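Local coordinates for lipoprotein (Clostridioides difficile, PDB 7RAG), which binds the CwlD amidase and allosterically activates it during spore formation, at residues Glu154-Asp157 with Val161-Phe164. Numbering follows the deposited sequence.
Sequences EVLD and VPRF
A classic beta bulge sits at the closed end of the hairpin formed by strands 150-156 and 162-173, where R163 and F164 both face V155. The carbonyl of V155 takes the backbone N of R163 almost head-on, O to N 2.6 Å, and, in a weak bond, the N of F164. In return V155 N donates to F164 O at 2.9 Å. Nearer the turn, the N of D157 reaches V161 O at 2.8 Å. Strand 162-173 is an outermost strand of an antiparallel sheet within this chain, and F164 pairs with a strand of the second subunit, another copy of the protein, so the sheet continues across the interface.

The R163 side chain leaves the backbone to one side, and its bend at chi2 (-48°) brings the guanidinium to D157. It grips OD2 side-on with two nitrogens of one guanidinium edge, NE at 2.8 Å and NH2 at 3.2 Å, in a salt bridge, with the carboxylate and guanidinium planes 71° apart. The other carboxylate oxygen, D157 OD1, accepts V161 N from above the carboxylate plane at 2.9 Å, so one aspartate ties both the turn and the bulge. R163 NH1 bonds V34 O of the second subunit.

On one face L156 CD2 lies alongside the P162 ring, 3.6 Å from CG; on the other, V155 CG2 packs 4.0 Å from F164 CB, beside F136.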
ATOM      1  N   GLU A 154      10.580   7.313 -28.550  1.00 54.84           N
ATOM      2  CA  GLU A 154      10.963   6.056 -29.181  1.00 55.73           C
ATOM      3  C   GLU A 154      12.038   5.353 -28.359  1.00 58.30           C
ATOM      4  O   GLU A 154      13.052   5.962 -27.996  1.00 58.55           O
ATOM      5  CB  GLU A 154      11.466   6.286 -30.611  1.00 54.90           C
ATOM      6  CG  GLU A 154      10.444   6.932 -31.537  1.00 54.83           C
ATOM      7  CD  GLU A 154      11.003   7.215 -32.928  1.00 64.93           C
ATOM      8  OE1 GLU A 154      12.227   7.457 -33.054  1.00 68.09           O
ATOM      9  OE2 GLU A 154      10.215   7.194 -33.903  1.00 66.98           O
ATOM     10  N   VAL A 155      11.814   4.076 -28.061  1.00 53.85           N
ATOM     11  CA  VAL A 155      12.866   3.192 -27.581  1.00 54.44           C
ATOM     12  C   VAL A 155      13.422   2.456 -28.799  1.00 56.94           C
ATOM     13  O   VAL A 155      12.690   1.761 -29.516  1.00 54.88           O
ATOM     14  CB  VAL A 155      12.339   2.230 -26.501  1.00 58.96           C
ATOM     15  CG1 VAL A 155      13.456   1.346 -25.935  1.00 53.86           C
ATOM     16  CG2 VAL A 155      11.666   3.015 -25.381  1.00 51.63           C
ATOM     17  N   LEU A 156      14.703   2.653 -29.076  1.00 60.88           N
ATOM     18  CA  LEU A 156      15.353   2.071 -30.241  1.00 61.07           C
ATOM     19  C   LEU A 156      16.208   0.891 -29.802  1.00 60.34           C
ATOM     20  O   LEU A 156      16.842   0.939 -28.740  1.00 57.86           O
ATOM     21  CB  LEU A 156      16.220   3.103 -30.962  1.00 59.01           C
ATOM     22  CG  LEU A 156      15.594   4.454 -31.314  1.00 63.19           C
ATOM     23  CD1 LEU A 156      16.707   5.409 -31.677  1.00 61.57           C
ATOM     24  CD2 LEU A 156      14.568   4.376 -32.450  1.00 58.47           C
ATOM     25  N   ASP A 157      16.203  -0.175 -30.605  1.00 57.73           N
ATOM     26  CA  ASP A 157      17.096  -1.287 -30.321  1.00 65.64           C
ATOM     27  C   ASP A 157      18.516  -0.916 -30.742  1.00 68.76           C
ATOM     28  O   ASP A 157      18.799   0.213 -31.150  1.00 68.66           O
ATOM     29  CB  ASP A 157      16.596  -2.575 -30.983  1.00 63.10           C
ATOM     30  CG  ASP A 157      16.557  -2.510 -32.497  1.00 65.54           C
ATOM     31  OD1 ASP A 157      17.258  -1.683 -33.109  1.00 67.94           O
ATOM     32  OD2 ASP A 157      15.820  -3.327 -33.086  1.00 68.66           O
ATOM     33  N   VAL A 161      16.186   0.556 -34.640  1.00 62.17           N
ATOM     34  CA  VAL A 161      14.770   0.317 -34.918  1.00 61.53           C
ATOM     35  C   VAL A 161      13.953   0.707 -33.689  1.00 60.38           C
ATOM     36  O   VAL A 161      14.273   0.259 -32.571  1.00 60.53           O
ATOM     37  CB  VAL A 161      14.536  -1.150 -35.288  1.00 65.08           C
ATOM     38  CG1 VAL A 161      13.048  -1.461 -35.376  1.00 60.48           C
ATOM     39  CG2 VAL A 161      15.235  -1.495 -36.590  1.00 63.84           C
ATOM     40  N   PRO A 162      12.917   1.527 -33.840  1.00 56.92           N
ATOM     41  CA  PRO A 162      11.973   1.728 -32.736  1.00 58.77           C
ATOM     42  C   PRO A 162      11.292   0.419 -32.356  1.00 59.50           C
ATOM     43  O   PRO A 162      10.637  -0.230 -33.177  1.00 56.86           O
ATOM     44  CB  PRO A 162      10.972   2.742 -33.305  1.00 54.96           C
ATOM     45  CG  PRO A 162      11.671   3.383 -34.415  1.00 56.86           C
ATOM     46  CD  PRO A 162      12.585   2.363 -35.000  1.00 58.03           C
ATOM     47  N   ARG A 163      11.463   0.026 -31.096  1.00 56.89           N
ATOM     48  CA  ARG A 163      10.703  -1.087 -30.555  1.00 51.40           C
ATOM     49  C   ARG A 163       9.462  -0.628 -29.820  1.00 50.13           C
ATOM     50  O   ARG A 163       8.467  -1.358 -29.804  1.00 49.28           O
ATOM     51  CB  ARG A 163      11.571  -1.918 -29.611  1.00 51.33           C
ATOM     52  CG  ARG A 163      12.737  -2.542 -30.287  1.00 52.75           C
ATOM     53  CD  ARG A 163      12.258  -3.190 -31.542  1.00 53.70           C
ATOM     54  NE  ARG A 163      13.273  -4.075 -32.073  1.00 65.57           N
ATOM     55  CZ  ARG A 163      13.073  -5.343 -32.386  1.00 57.30           C
ATOM     56  NH1 ARG A 163      11.868  -5.875 -32.232  1.00 52.88           N
ATOM     57  NH2 ARG A 163      14.087  -6.055 -32.869  1.00 55.86           N
ATOM     58  N   PHE A 164       9.517   0.534 -29.170  1.00 50.17           N
ATOM     59  CA  PHE A 164       8.357   1.145 -28.537  1.00 49.96           C
ATOM     60  C   PHE A 164       8.216   2.551 -29.067  1.00 51.09           C
ATOM     61  O   PHE A 164       9.189   3.312 -29.042  1.00 55.32           O
ATOM     62  CB  PHE A 164       8.473   1.222 -27.008  1.00 53.76           C
ATOM     63  CG  PHE A 164       8.341  -0.080 -26.332  1.00 49.81           C
ATOM     64  CD1 PHE A 164       7.114  -0.484 -25.829  1.00 47.34           C
ATOM     65  CD2 PHE A 164       9.444  -0.920 -26.212  1.00 48.54           C
ATOM     66  CE1 PHE A 164       6.995  -1.723 -25.205  1.00 49.41           C
ATOM     67  CE2 PHE A 164       9.330  -2.142 -25.597  1.00 49.16           C
ATOM     68  CZ  PHE A 164       8.102  -2.546 -25.088  1.00 49.59           C
TER